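Local coordinates for ComZ (Thermus thermophilus, PDB 6QVI), which is a competence-associated pilin that probably acts as a DNA receptor at the pilus tip during natural transformation, at residues 426-431 against 449-454; 389-392 against 398-401. One frame throughout, in Å; residues are numbered along the deposited sequence.

In the fold
Contact 2 comes first along the chain, contact 1 follows, and their centres lie about 9 Å apart in the beta-solenoid domain. Both sit where the chain turns between the same two faces: one carries strands 387-392 and 419-421, with 447-449 joined on through the backbone bonding of M449 with L419, the other stacks 398-406, 432-437 and 451-454 in parallel. Contact 2 spans the turn between 387-392 and 398-406; contact 1 sets the connection leading into 432-437 against the later corner at A450. Probable hydrogen bonds tie the two together, from A391 N to H431 NE2 (3.1 Å) and between Y389 OH and M449 O (3.1 Å). The pair thus joins neighbouring parts of the domain.

Contact 1: residues 426-431 against 449-454; sequences GLFPNH and MAPVYA
F428 and M449 mark the nearest backbone approach, CA to CA 8.1 Å, so the irregular loop 426-431 reaches the corner at 449-451 through side chains, with no hydrogen bond between the two segments. The methionine chain lies over one face of the phenylalanine ring, the two side chains running past each other in opposite directions. With CG anti to its backbone N (chi1 160°), M449 sets that methylene almost squarely above the ring: M449 CG stands 3.4 Å from the F428 centroid, 7° off the normal, a CH-pi contact. The sulfur follows obliquely, M449 SD lying 4.0 Å from the same centroid and close to the root of the side chain, 3.4 Å from F428 CB. At the far end P451 CD lies at the edge, near the plane, a loose 4.5 Å from F428 CZ. The opposite face is backed by P429 CB, offset toward the rim, so the aromatic plane is held between methionine and proline.

The loop turns through a cis peptide before P429 and is tied by a hydrogen bond of 3.1 Å from H431 ND1 to G426 O. Backbone hydrogen bonds join F428 to R197 and E199, M449 to L419 and P451 to F435. A buried Met-aromatic contact at a corner of the beta-solenoid thus joins a loop between strands to the bend where one face gives way to the next.

Contact 2: residues 389-392 against 398-401; sequences YRAQ and SATL
A391 and A399 are both extended (psi 142° and 174°), and where the two strands cross their methyl groups face each other, with A391 CB 3.7 Å from A399 CB. The flanking residues S398 and Q392 start their side chains away from the opposite segment and contribute mainly backbone. Their CA atoms are the nearest pair, 4.7 Å apart, and Q392 C comes within 3.3 Å of S398 O.

The two short strands come within 4.6 Å axis to axis but run at 106° to each other, far from either a parallel or an antiparallel pairing. No hydrogen bond links them: A391 O and S398 N lie 3.4 Å apart, yet the angle is poor. Q392 bonds through its backbone with V370 of strand 366-371, in the sheet that holds 387-392, and with G372 just after it, whereas strand 398-406 pairs in parallel with 374-377 and 432-437. S398 O accepts a hydrogen bond from S393 OG, which ties the intervening turn to the start of the second strand.

Around the two methyls, A399 also packs on V370 and L433, one from each of the two faces, so the small side chains lie in a buried angle between them. Two strands meeting nearly at right angles across a short connection, each paired with neighbours in its own face, form a corner of the kind found between faces of a beta-solenoid.

Contact 1: residues 426-431 against 449-454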
loop_
_atom_site.group_PDB
_atom_site.type_symbol
_atom_site.label_atom_id
_atom_site.label_comp_id
_atom_site.label_asym_id
_atom_site.label_seq_id
_atom_site.Cartn_x
_atom_site.Cartn_y
_atom_site.Cartn_z
ATOM N N GLY A 426 17.637 3.165 -13.381
ATOM C CA GLY A 426 16.217 3.458 -13.409
ATOM C C GLY A 426 15.894 4.546 -12.418
ATOM O O GLY A 426 16.738 4.929 -11.638
ATOM N N LEU A 427 14.668 5.037 -12.426
ATOM C CA LEU A 427 14.294 6.114 -11.518
ATOM C C LEU A 427 13.099 5.707 -10.666
ATOM O O LEU A 427 12.232 4.939 -11.098
ATOM C CB LEU A 427 13.997 7.401 -12.308
ATOM C CG LEU A 427 15.237 8.155 -12.810
ATOM C CD1 LEU A 427 15.043 8.824 -14.234
ATOM C CD2 LEU A 427 15.651 9.142 -11.761
ATOM N N PHE A 428 13.074 6.240 -9.449
ATOM C CA PHE A 428 12.002 5.960 -8.509
ATOM C C PHE A 428 10.688 6.557 -9.010
ATOM O O PHE A 428 10.662 7.697 -9.486
ATOM C CB PHE A 428 12.335 6.569 -7.155
ATOM C CG PHE A 428 11.904 5.738 -5.991
ATOM C CD1 PHE A 428 12.460 4.491 -5.774
ATOM C CD2 PHE A 428 10.918 6.189 -5.128
ATOM C CE1 PHE A 428 12.067 3.713 -4.697
ATOM C CE2 PHE A 428 10.511 5.413 -4.054
ATOM C CZ PHE A 428 11.095 4.167 -3.839
ATOM N N PRO A 429 9.571 5.836 -8.869
ATOM C CA PRO A 429 9.550 4.526 -8.230
ATOM C C PRO A 429 9.499 3.388 -9.237
ATOM O O PRO A 429 8.939 2.339 -8.925
ATOM C CB PRO A 429 8.265 4.565 -7.410
ATOM C CG PRO A 429 7.349 5.491 -8.207
ATOM C CD PRO A 429 8.208 6.282 -9.193
ATOM N N ASN A 430 10.051 3.628 -10.401
ATOM C CA ASN A 430 10.123 2.563 -11.328
ATOM C C ASN A 430 11.434 1.852 -11.043
ATOM O O ASN A 430 11.828 1.071 -11.865
ATOM C CB ASN A 430 10.157 3.099 -12.737
ATOM C CG ASN A 430 8.819 3.616 -13.188
ATOM O OD1 ASN A 430 7.885 3.684 -12.411
ATOM N ND2 ASN A 430 8.720 3.982 -14.452
ATOM N N HIS A 431 12.024 1.989 -9.877
ATOM C CA HIS A 431 13.253 1.312 -9.590
ATOM C C HIS A 431 13.368 1.380 -8.114
ATOM O O HIS A 431 13.743 2.390 -7.581
ATOM C CB HIS A 431 14.377 2.088 -10.197
ATOM C CG HIS A 431 15.713 1.529 -9.894
ATOM N ND1 HIS A 431 16.856 2.283 -9.968
ATOM C CD2 HIS A 431 16.094 0.294 -9.512
ATOM C CE1 HIS A 431 17.889 1.532 -9.650
ATOM N NE2 HIS A 431 17.453 0.324 -9.365
ATOM N N MET A 449 15.929 6.060 -0.073
ATOM C CA MET A 449 14.737 6.002 -0.897
ATOM C C MET A 449 14.446 4.524 -1.107
ATOM O O MET A 449 15.057 3.868 -1.958
ATOM C CB MET A 449 14.959 6.799 -2.179
ATOM C CG MET A 449 14.047 6.490 -3.331
ATOM S SD MET A 449 14.361 7.682 -4.668
ATOM C CE MET A 449 13.851 9.227 -3.935
ATOM N N ALA A 450 13.567 4.001 -0.268
ATOM C CA ALA A 450 13.263 2.586 -0.287
ATOM C C ALA A 450 12.002 2.318 0.521
ATOM O O ALA A 450 11.776 2.986 1.532
ATOM C CB ALA A 450 14.445 1.809 0.298
ATOM N N PRO A 451 11.168 1.351 0.139
ATOM C CA PRO A 451 10.114 0.907 1.054
ATOM C C PRO A 451 10.773 -0.018 2.066
ATOM O O PRO A 451 11.636 -0.827 1.713
ATOM C CB PRO A 451 9.133 0.158 0.153
ATOM C CG PRO A 451 9.997 -0.397 -0.912
ATOM C CD PRO A 451 11.134 0.609 -1.132
ATOM N N VAL A 452 10.432 0.174 3.333
ATOM C CA VAL A 452 11.116 -0.470 4.436
ATOM C C VAL A 452 10.133 -1.171 5.371
ATOM O O VAL A 452 9.111 -0.592 5.758
ATOM C CB VAL A 452 11.926 0.615 5.163
ATOM C CG1 VAL A 452 12.136 0.259 6.616
ATOM C CG2 VAL A 452 13.244 0.889 4.404
ATOM N N TYR A 453 10.486 -2.385 5.807
ATOM C CA TYR A 453 9.776 -3.108 6.867
ATOM C C TYR A 453 10.728 -3.440 8.012
ATOM O O TYR A 453 11.737 -4.131 7.806
ATOM C CB TYR A 453 9.180 -4.431 6.391
ATOM C CG TYR A 453 8.590 -5.261 7.519
ATOM C CD1 TYR A 453 9.343 -6.235 8.136
ATOM C CD2 TYR A 453 7.321 -5.001 8.036
ATOM C CE1 TYR A 453 8.848 -6.986 9.170
ATOM C CE2 TYR A 453 6.806 -5.760 9.078
ATOM C CZ TYR A 453 7.599 -6.756 9.638
ATOM O OH TYR A 453 7.179 -7.556 10.683
ATOM N N ALA A 454 10.334 -3.067 9.221
ATOM C CA ALA A 454 11.052 -3.420 10.438
ATOM C C ALA A 454 10.095 -4.137 11.379
ATOM O O ALA A 454 9.182 -3.512 11.935
ATOM C CB ALA A 454 11.646 -2.183 11.113
#

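Contact 2: residues 389-392 against 398-401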
loop_
_atom_site.group_PDB
_atom_site.type_symbol
_atom_site.label_atom_id
_atom_site.label_comp_id
_atom_site.label_asym_id
_atom_site.label_seq_id
_atom_site.Cartn_x
_atom_site.Cartn_y
_atom_site.Cartn_z
ATOM N N TYR A 389 21.944 2.266 -5.735
ATOM C CA TYR A 389 21.552 0.901 -5.933
ATOM C C TYR A 389 20.965 0.682 -7.270
ATOM O O TYR A 389 20.595 1.609 -7.928
ATOM C CB TYR A 389 20.642 0.408 -4.826
ATOM C CG TYR A 389 19.245 0.944 -4.817
ATOM C CD1 TYR A 389 18.366 0.652 -5.819
ATOM C CD2 TYR A 389 18.801 1.707 -3.768
ATOM C CE1 TYR A 389 17.082 1.129 -5.787
ATOM C CE2 TYR A 389 17.524 2.189 -3.729
ATOM C CZ TYR A 389 16.674 1.892 -4.741
ATOM O OH TYR A 389 15.405 2.371 -4.688
ATOM N N ARG A 390 20.955 -0.569 -7.678
ATOM C CA ARG A 390 20.392 -0.985 -8.930
ATOM C C ARG A 390 19.787 -2.312 -8.595
ATOM O O ARG A 390 20.444 -3.136 -8.001
ATOM C CB ARG A 390 21.476 -1.200 -9.963
ATOM C CG ARG A 390 22.243 0.040 -10.359
ATOM C CD ARG A 390 23.525 -0.332 -11.084
ATOM N NE ARG A 390 23.381 -0.335 -12.530
ATOM C CZ ARG A 390 24.235 0.259 -13.347
ATOM N NH1 ARG A 390 25.280 0.885 -12.850
ATOM N NH2 ARG A 390 24.045 0.223 -14.654
ATOM N N ALA A 391 18.543 -2.544 -8.971
ATOM C CA ALA A 391 17.924 -3.800 -8.631
ATOM C C ALA A 391 16.999 -4.308 -9.683
ATOM O O ALA A 391 16.279 -3.550 -10.279
ATOM C CB ALA A 391 17.155 -3.637 -7.352
ATOM N N GLN A 392 16.993 -5.611 -9.890
ATOM C CA GLN A 392 16.099 -6.174 -10.860
ATOM C C GLN A 392 15.817 -7.598 -10.559
ATOM O O GLN A 392 16.520 -8.219 -9.815
ATOM C CB GLN A 392 16.676 -6.061 -12.252
ATOM C CG GLN A 392 18.122 -6.461 -12.392
ATOM C CD GLN A 392 18.486 -6.707 -13.833
ATOM O OE1 GLN A 392 17.734 -7.326 -14.575
ATOM N NE2 GLN A 392 19.638 -6.221 -14.238
ATOM N N SER A 398 13.099 -4.331 -9.521
ATOM C CA SER A 398 12.848 -4.261 -8.095
ATOM C C SER A 398 13.486 -5.480 -7.458
ATOM O O SER A 398 13.828 -6.452 -8.134
ATOM C CB SER A 398 11.344 -4.163 -7.770
ATOM O OG SER A 398 10.656 -5.374 -8.012
ATOM N N ALA A 399 13.694 -5.405 -6.159
ATOM C CA ALA A 399 14.305 -6.527 -5.465
ATOM C C ALA A 399 14.155 -6.284 -3.975
ATOM O O ALA A 399 13.731 -5.208 -3.544
ATOM C CB ALA A 399 15.769 -6.695 -5.866
ATOM N N THR A 400 14.554 -7.276 -3.185
ATOM C CA THR A 400 14.443 -7.194 -1.740
ATOM C C THR A 400 15.707 -7.735 -1.097
ATOM O O THR A 400 16.319 -8.683 -1.598
ATOM C CB THR A 400 13.253 -8.006 -1.224
ATOM O OG1 THR A 400 12.107 -7.741 -2.042
ATOM C CG2 THR A 400 12.930 -7.649 0.207
ATOM N N LEU A 401 16.064 -7.130 0.035
ATOM C CA LEU A 401 17.087 -7.611 0.940
ATOM C C LEU A 401 16.377 -7.914 2.242
ATOM O O LEU A 401 15.791 -7.009 2.853
ATOM C CB LEU A 401 18.153 -6.555 1.205
ATOM C CG LEU A 401 19.436 -6.963 1.946
ATOM C CD1 LEU A 401 20.384 -5.756 1.909
ATOM C CD2 LEU A 401 19.261 -7.543 3.403
#